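Local coordinates for protein angel homolog 2 (Homo sapiens, PDB 6RW0) that removes 2',3'-cyclic phosphates as a phosphatase of the CCR4/nocturin family of deadenylases and probably binds mRNA 3'-UTRs, at residues A[157-168]-A[202-213]. Sequence-based numbering, arbitrary orientation.
Sequences EFFRPDISLLDR and RGDIKLTQLAML
F158 lies on helix 203-220 with one ring face over the aliphatic part of Q209: CB of Q209 sits 3.8 Å from the ring centroid and 13° off the ring normal, a CH-pi contact. The Q209 amide, 27° from the ring plane, reaches on past CD2 and is anchored beyond the contact by N170 and L197. M212 adds a Met-aromatic contact, its SD 5.2 Å from the same centroid in an oblique approach. With CG of F158 beside its own backbone N (chi1 -58°), the ring points at the helix, where CE1 comes to 3.2 Å from Q209 O. Cutting this ring back to an alanine would probably open a gap over CB and CG of Q209 and beside CB of M212, leaving the M212 thioether freer to swing. L166 extends the tight, buried region, its CD1 meeting M212 SD tip to tip at 3.7 Å, while CD2 packs on the methyl of T208. In the DNase I-like fold of this endonuclease/exonuclease/phosphatase family, the contact fastens the loop between antiparallel strands 148-157 and 171-179 to helix 203-220; F158 and L213 both also touch T194 of strand 189-195. No direct hydrogen bond crosses the contact; beside Q209 one water accepts from NE2 and donates to R168 O. The R202 end is more open, with D167 exposed, and two waters bridge it: one from R202 NH2 to L165 O, another from R202 NH1 to D167 OD2. R168 NH1 and R202 NH1 stand 4.0 Å apart, a proximity that their carboxylate mates probably temper. D167 OD1 takes R168 NH1 at 2.8 Å, and D204 is gripped side-on by NE and NH2 of R202, with R275 as a further partner. Between these polar groups, L165 sends CD1 to 3.4 Å from D204 OD2.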
ATOM      1  N   GLU A 157      -2.864 -10.236 -10.322  1.00 13.80           N
ATOM      2  CA  GLU A 157      -2.403  -9.491 -11.494  1.00 13.31           C
ATOM      3  C   GLU A 157      -3.534  -8.594 -11.967  1.00 14.06           C
ATOM      4  O   GLU A 157      -4.627  -9.087 -12.290  1.00 16.58           O
ATOM      5  CB  GLU A 157      -1.995 -10.435 -12.625  1.00 14.93           C
ATOM      6  CG  GLU A 157      -0.740 -11.215 -12.308  1.00 13.96           C
ATOM      7  CD  GLU A 157      -0.292 -12.162 -13.403  1.00 16.75           C
ATOM      8  OE1 GLU A 157      -1.034 -12.376 -14.394  1.00 19.52           O
ATOM      9  OE2 GLU A 157       0.826 -12.702 -13.255  1.00 16.27           O
ATOM     10  N   PHE A 158      -3.290  -7.283 -12.018  1.00 13.31           N
ATOM     11  CA  PHE A 158      -4.335  -6.386 -12.491  1.00 12.45           C
ATOM     12  C   PHE A 158      -4.404  -6.326 -14.013  1.00 13.79           C
ATOM     13  O   PHE A 158      -5.414  -5.860 -14.552  1.00 14.31           O
ATOM     14  CB  PHE A 158      -4.171  -4.974 -11.914  1.00 13.93           C
ATOM     15  CG  PHE A 158      -4.172  -4.915 -10.393  1.00 12.99           C
ATOM     16  CD1 PHE A 158      -5.057  -5.672  -9.635  1.00 13.85           C
ATOM     17  CD2 PHE A 158      -3.299  -4.078  -9.731  1.00 14.48           C
ATOM     18  CE1 PHE A 158      -5.049  -5.598  -8.245  1.00 15.11           C
ATOM     19  CE2 PHE A 158      -3.294  -4.000  -8.364  1.00 14.44           C
ATOM     20  CZ  PHE A 158      -4.164  -4.773  -7.614  1.00 14.44           C
ATOM     21  N   PHE A 159      -3.391  -6.822 -14.684  1.00 14.08           N
ATOM     22  CA  PHE A 159      -3.391  -6.840 -16.160  1.00 13.64           C
ATOM     23  C   PHE A 159      -4.312  -7.966 -16.646  1.00 15.59           C
ATOM     24  O   PHE A 159      -4.073  -9.097 -16.283  1.00 18.72           O
ATOM     25  CB  PHE A 159      -1.989  -7.082 -16.715  1.00 15.10           C
ATOM     26  CG  PHE A 159      -1.959  -7.176 -18.213  1.00 17.79           C
ATOM     27  CD1 PHE A 159      -2.243  -6.080 -18.984  1.00 18.51           C
ATOM     28  CD2 PHE A 159      -1.720  -8.378 -18.838  1.00 23.50           C
ATOM     29  CE1 PHE A 159      -2.257  -6.171 -20.361  1.00 20.75           C
ATOM     30  CE2 PHE A 159      -1.724  -8.462 -20.217  1.00 26.37           C
ATOM     31  CZ  PHE A 159      -2.010  -7.361 -20.971  1.00 21.79           C
ATOM     32  N   ARG A 160      -5.335  -7.655 -17.431  1.00 16.09           N
ATOM     33  CA  ARG A 160      -6.195  -8.682 -18.041  1.00 17.32           C
ATOM     34  C   ARG A 160      -6.096  -8.506 -19.558  1.00 20.31           C
ATOM     35  O   ARG A 160      -6.618  -7.559 -20.050  1.00 21.89           O
ATOM     36  CB  ARG A 160      -7.636  -8.536 -17.559  1.00 18.72           C
ATOM     37  CG  ARG A 160      -7.873  -9.061 -16.155  1.00 19.53           C
ATOM     38  CD  ARG A 160      -7.914 -10.568 -16.104  1.00 24.20           C
ATOM     39  NE  ARG A 160      -9.025 -11.109 -16.861  1.00 29.53           N
ATOM     40  CZ  ARG A 160     -10.192 -11.476 -16.345  1.00 32.69           C
ATOM     41  NH1 ARG A 160     -10.387 -11.432 -15.043  1.00 32.26           N
ATOM     42  NH2 ARG A 160     -11.180 -11.837 -17.136  1.00 29.09           N
ATOM     43  N   PRO A 161      -5.532  -9.446 -20.319  1.00 22.31           N
ATOM     44  CA  PRO A 161      -5.410  -9.248 -21.745  1.00 25.95           C
ATOM     45  C   PRO A 161      -6.780  -9.254 -22.431  1.00 26.24           C
ATOM     46  O   PRO A 161      -6.849  -8.757 -23.484  1.00 28.85           O
ATOM     47  CB  PRO A 161      -4.524 -10.398 -22.218  1.00 31.62           C
ATOM     48  CG  PRO A 161      -4.661 -11.449 -21.175  1.00 30.69           C
ATOM     49  CD  PRO A 161      -5.041 -10.742 -19.886  1.00 29.59           C
ATOM     50  N   ASP A 162      -7.795  -9.845 -21.813  1.00 24.27           N
ATOM     51  CA  ASP A 162      -9.130  -9.948 -22.388  1.00 25.63           C
ATOM     52  C   ASP A 162     -10.030  -8.759 -22.059  1.00 22.65           C
ATOM     53  O   ASP A 162     -11.191  -8.748 -22.483  1.00 26.92           O
ATOM     54  CB  ASP A 162      -9.795 -11.258 -21.920  1.00 30.00           C
ATOM     55  CG  ASP A 162      -9.852 -11.399 -20.389  1.00 33.88           C
ATOM     56  OD1 ASP A 162      -8.913 -10.963 -19.686  1.00 29.37           O
ATOM     57  OD2 ASP A 162     -10.843 -11.967 -19.882  1.00 37.03           O
ATOM     58  N   ILE A 163      -9.531  -7.762 -21.331  1.00 18.42           N
ATOM     59  CA  ILE A 163     -10.316  -6.609 -20.887  1.00 17.93           C
ATOM     60  C   ILE A 163      -9.507  -5.359 -21.203  1.00 18.18           C
ATOM     61  O   ILE A 163      -8.501  -5.083 -20.539  1.00 18.28           O
ATOM     62  CB  ILE A 163     -10.642  -6.692 -19.389  1.00 18.04           C
ATOM     63  CG1 ILE A 163     -11.455  -7.967 -19.136  1.00 22.04           C
ATOM     64  CG2 ILE A 163     -11.381  -5.454 -18.925  1.00 19.85           C
ATOM     65  CD1 ILE A 163     -11.643  -8.289 -17.691  1.00 24.63           C
ATOM     66  N   SER A 164      -9.937  -4.600 -22.215  1.00 19.78           N
ATOM     67  CA  SER A 164      -9.126  -3.477 -22.677  1.00 20.03           C
ATOM     68  C   SER A 164      -8.856  -2.465 -21.574  1.00 16.47           C
ATOM     69  O   SER A 164      -7.784  -1.851 -21.546  1.00 18.70           O
ATOM     70  CB  SER A 164      -9.792  -2.813 -23.878  1.00 22.12           C
ATOM     71  OG  SER A 164      -9.724  -3.672 -25.005  1.00 27.14           O
ATOM     72  N   LEU A 165      -9.795  -2.283 -20.649  1.00 17.19           N
ATOM     73  CA  LEU A 165      -9.593  -1.337 -19.562  1.00 15.81           C
ATOM     74  C   LEU A 165      -8.333  -1.649 -18.774  1.00 17.02           C
ATOM     75  O   LEU A 165      -7.610  -0.737 -18.346  1.00 17.14           O
ATOM     76  CB  LEU A 165     -10.800  -1.412 -18.625  1.00 16.96           C
ATOM     77  CG  LEU A 165     -10.711  -0.674 -17.298  1.00 16.25           C
ATOM     78  CD1 LEU A 165     -10.620   0.826 -17.529  1.00 19.91           C
ATOM     79  CD2 LEU A 165     -11.906  -0.964 -16.398  1.00 18.45           C
ATOM     80  N   LEU A 166      -8.083  -2.928 -18.531  1.00 15.46           N
ATOM     81  CA  LEU A 166      -7.072  -3.370 -17.577  1.00 14.08           C
ATOM     82  C   LEU A 166      -5.765  -3.694 -18.296  1.00 14.67           C
ATOM     83  O   LEU A 166      -5.263  -4.815 -18.272  1.00 15.61           O
ATOM     84  CB  LEU A 166      -7.599  -4.558 -16.784  1.00 13.92           C
ATOM     85  CG  LEU A 166      -8.664  -4.161 -15.762  1.00 14.99           C
ATOM     86  CD1 LEU A 166      -9.366  -5.400 -15.217  1.00 16.95           C
ATOM     87  CD2 LEU A 166      -8.099  -3.335 -14.606  1.00 16.41           C
ATOM     88  N   ASP A 167      -5.192  -2.656 -18.905  1.00 14.37           N
ATOM     89  CA  ASP A 167      -4.000  -2.807 -19.725  1.00 15.37           C
ATOM     90  C   ASP A 167      -2.712  -2.438 -18.996  1.00 15.96           C
ATOM     91  O   ASP A 167      -1.665  -2.327 -19.642  1.00 18.50           O
ATOM     92  CB  ASP A 167      -4.137  -1.999 -21.023  1.00 17.10           C
ATOM     93  CG  ASP A 167      -4.315  -0.501 -20.789  1.00 19.27           C
ATOM     94  OD1 ASP A 167      -4.170  -0.030 -19.649  1.00 19.37           O
ATOM     95  OD2 ASP A 167      -4.612   0.216 -21.773  1.00 20.37           O
ATOM     96  N   ARG A 168      -2.752  -2.278 -17.678  1.00 14.31           N
ATOM     97  CA  ARG A 168      -1.589  -1.861 -16.905  1.00 13.78           C
ATOM     98  C   ARG A 168      -1.033  -3.015 -16.070  1.00 15.42           C
ATOM     99  O   ARG A 168      -1.759  -3.942 -15.692  1.00 15.82           O
ATOM    100  CB  ARG A 168      -1.964  -0.677 -16.007  1.00 14.97           C
ATOM    101  CG  ARG A 168      -2.493   0.551 -16.774  1.00 16.82           C
ATOM    102  CD  ARG A 168      -1.498   1.013 -17.803  1.00 19.72           C
ATOM    103  NE  ARG A 168      -1.387   2.464 -17.963  1.00 22.85           N
ATOM    104  CZ  ARG A 168      -2.230   3.205 -18.677  1.00 20.98           C
ATOM    105  NH1 ARG A 168      -3.270   2.640 -19.275  1.00 22.23           N
ATOM    106  NH2 ARG A 168      -2.034   4.512 -18.800  1.00 24.77           N
ATOM    107  N   ARG A 202      -6.235   8.251 -14.815  1.00 12.88           N
ATOM    108  CA  ARG A 202      -6.948   6.957 -14.927  1.00 14.04           C
ATOM    109  C   ARG A 202      -7.490   6.404 -13.608  1.00 13.10           C
ATOM    110  O   ARG A 202      -7.161   5.298 -13.264  1.00 14.02           O
ATOM    111  CB  ARG A 202      -6.042   5.952 -15.638  1.00 14.49           C
ATOM    112  CG  ARG A 202      -5.615   6.411 -17.026  1.00 14.44           C
ATOM    113  CD  ARG A 202      -6.778   6.812 -17.922  1.00 14.66           C
ATOM    114  NE  ARG A 202      -7.761   5.760 -18.096  1.00 15.16           N
ATOM    115  CZ  ARG A 202      -7.649   4.757 -18.942  1.00 15.88           C
ATOM    116  NH1 ARG A 202      -6.608   4.701 -19.745  1.00 16.47           N
ATOM    117  NH2 ARG A 202      -8.567   3.818 -18.976  1.00 16.44           N
ATOM    118  N   GLY A 203      -8.466   7.094 -13.036  1.00 14.13           N
ATOM    119  CA  GLY A 203      -9.171   6.685 -11.814  1.00 13.26           C
ATOM    120  C   GLY A 203     -10.034   5.465 -12.065  1.00 14.22           C
ATOM    121  O   GLY A 203     -10.346   4.785 -11.122  1.00 14.90           O
ATOM    122  N   ASP A 204     -10.494   5.295 -13.299  1.00 13.93           N
ATOM    123  CA  ASP A 204     -11.262   4.101 -13.705  1.00 13.49           C
ATOM    124  C   ASP A 204     -10.374   2.867 -13.519  1.00 13.31           C
ATOM    125  O   ASP A 204     -10.818   1.919 -12.940  1.00 13.21           O
ATOM    126  CB  ASP A 204     -11.747   4.240 -15.150  1.00 13.66           C
ATOM    127  CG  ASP A 204     -10.698   4.578 -16.192  1.00 14.81           C
ATOM    128  OD1 ASP A 204      -9.709   5.193 -15.862  1.00 14.04           O
ATOM    129  OD2 ASP A 204     -10.912   4.213 -17.311  1.00 16.53           O
ATOM    130  N   ILE A 205      -9.133   2.911 -13.966  1.00 13.42           N
ATOM    131  CA  ILE A 205      -8.225   1.790 -13.748  1.00 13.86           C
ATOM    132  C   ILE A 205      -7.924   1.624 -12.266  1.00 13.52           C
ATOM    133  O   ILE A 205      -7.952   0.507 -11.740  1.00 13.59           O
ATOM    134  CB  ILE A 205      -6.946   1.920 -14.598  1.00 13.10           C
ATOM    135  CG1 ILE A 205      -7.298   1.975 -16.077  1.00 14.32           C
ATOM    136  CG2 ILE A 205      -6.032   0.738 -14.275  1.00 14.66           C
ATOM    137  CD1 ILE A 205      -6.101   2.196 -16.945  1.00 15.03           C
ATOM    138  N   LYS A 206      -7.647   2.726 -11.560  1.00 12.94           N
ATOM    139  CA  LYS A 206      -7.324   2.633 -10.140  1.00 13.11           C
ATOM    140  C   LYS A 206      -8.428   1.943  -9.347  1.00 12.44           C
ATOM    141  O   LYS A 206      -8.150   1.082  -8.503  1.00 13.49           O
ATOM    142  CB  LYS A 206      -7.100   4.017  -9.543  1.00 15.87           C
ATOM    143  CG  LYS A 206      -5.750   4.615  -9.711  1.00 21.93           C
ATOM    144  CD  LYS A 206      -5.600   5.652  -8.592  1.00 21.24           C
ATOM    145  CE  LYS A 206      -4.163   6.066  -8.404  1.00 24.65           C
ATOM    146  NZ  LYS A 206      -3.662   6.912  -9.484  1.00 21.03           N
ATOM    147  N   LEU A 207      -9.686   2.381  -9.529  1.00 13.59           N
ATOM    148  CA  LEU A 207     -10.789   1.787  -8.773  1.00 13.19           C
ATOM    149  C   LEU A 207     -10.976   0.322  -9.131  1.00 12.82           C
ATOM    150  O   LEU A 207     -11.318  -0.492  -8.263  1.00 14.72           O
ATOM    151  CB  LEU A 207     -12.095   2.547  -9.013  1.00 14.52           C
ATOM    152  CG  LEU A 207     -12.197   3.835  -8.205  1.00 15.71           C
ATOM    153  CD1 LEU A 207     -13.367   4.658  -8.701  1.00 17.55           C
ATOM    154  CD2 LEU A 207     -12.326   3.564  -6.720  1.00 18.23           C
ATOM    155  N   THR A 208     -10.743  -0.044 -10.390  1.00 12.36           N
ATOM    156  CA  THR A 208     -10.905  -1.436 -10.785  1.00 13.62           C
ATOM    157  C   THR A 208      -9.791  -2.297 -10.198  1.00 12.98           C
ATOM    158  O   THR A 208     -10.045  -3.412  -9.737  1.00 13.67           O
ATOM    159  CB  THR A 208     -10.961  -1.549 -12.309  1.00 13.28           C
ATOM    160  OG1 THR A 208     -12.003  -0.702 -12.825  1.00 14.28           O
ATOM    161  CG2 THR A 208     -11.282  -2.965 -12.758  1.00 13.21           C
ATOM    162  N   GLN A 209      -8.552  -1.793 -10.206  1.00 12.45           N
ATOM    163  CA  GLN A 209      -7.455  -2.488  -9.536  1.00 11.83           C
ATOM    164  C   GLN A 209      -7.758  -2.682  -8.058  1.00 11.85           C
ATOM    165  O   GLN A 209      -7.593  -3.776  -7.510  1.00 13.67           O
ATOM    166  CB  GLN A 209      -6.151  -1.713  -9.730  1.00 11.89           C
ATOM    167  CG  GLN A 209      -5.673  -1.678 -11.172  1.00 12.71           C
ATOM    168  CD  GLN A 209      -4.306  -1.036 -11.341  1.00 13.11           C
ATOM    169  OE1 GLN A 209      -3.830  -0.312 -10.468  1.00 14.04           O
ATOM    170  NE2 GLN A 209      -3.672  -1.294 -12.483  1.00 13.39           N
ATOM    171  N   LEU A 210      -8.212  -1.624  -7.390  1.00 13.11           N
ATOM    172  CA  LEU A 210      -8.589  -1.761  -5.988  1.00 12.54           C
ATOM    173  C   LEU A 210      -9.673  -2.820  -5.803  1.00 13.62           C
ATOM    174  O   LEU A 210      -9.592  -3.650  -4.885  1.00 14.61           O
ATOM    175  CB  LEU A 210      -9.047  -0.409  -5.448  1.00 13.71           C
ATOM    176  CG  LEU A 210      -9.567  -0.415  -4.015  1.00 14.29           C
ATOM    177  CD1 LEU A 210      -8.459  -0.802  -3.050  1.00 15.46           C
ATOM    178  CD2 LEU A 210     -10.153   0.929  -3.646  1.00 15.91           C
ATOM    179  N   ALA A 211     -10.700  -2.811  -6.656  1.00 13.39           N
ATOM    180  CA  ALA A 211     -11.762  -3.809  -6.550  1.00 14.62           C
ATOM    181  C   ALA A 211     -11.203  -5.221  -6.688  1.00 13.98           C
ATOM    182  O   ALA A 211     -11.658  -6.148  -6.007  1.00 14.81           O
ATOM    183  CB  ALA A 211     -12.824  -3.548  -7.618  1.00 15.95           C
ATOM    184  N   MET A 212     -10.225  -5.409  -7.576  1.00 14.24           N
ATOM    185  CA  MET A 212      -9.616  -6.723  -7.746  1.00 13.38           C
ATOM    186  C   MET A 212      -8.881  -7.154  -6.483  1.00 13.71           C
ATOM    187  O   MET A 212      -8.969  -8.318  -6.079  1.00 14.63           O
ATOM    188  CB  MET A 212      -8.685  -6.699  -8.956  1.00 13.45           C
ATOM    189  CG  MET A 212      -9.439  -6.577 -10.263  1.00 14.26           C
ATOM    190  SD  MET A 212      -8.406  -6.137 -11.680  1.00 19.99           S
ATOM    191  CE  MET A 212      -7.784  -7.672 -12.081  1.00 20.66           C
ATOM    192  N   LEU A 213      -8.149  -6.239  -5.845  1.00 13.67           N
ATOM    193  CA  LEU A 213      -7.505  -6.577  -4.577  1.00 13.28           C
ATOM    194  C   LEU A 213      -8.543  -6.898  -3.507  1.00 14.22           C
ATOM    195  O   LEU A 213      -8.421  -7.889  -2.774  1.00 14.22           O
ATOM    196  CB  LEU A 213      -6.616  -5.430  -4.105  1.00 13.66           C
ATOM    197  CG  LEU A 213      -5.776  -5.743  -2.866  1.00 14.82           C
ATOM    198  CD1 LEU A 213      -4.723  -6.791  -3.186  1.00 18.68           C
ATOM    199  CD2 LEU A 213      -5.145  -4.474  -2.338  1.00 17.68           C
TER
HETATM  200  O   HOH W   1      -4.366  -3.121 -15.021  1.00 14.46           O
HETATM  201  O   HOH W   2      -7.589   1.404 -20.343  1.00 18.67           O
HETATM  202  O   HOH W   3      -5.367   2.680 -21.572  1.00 22.31           O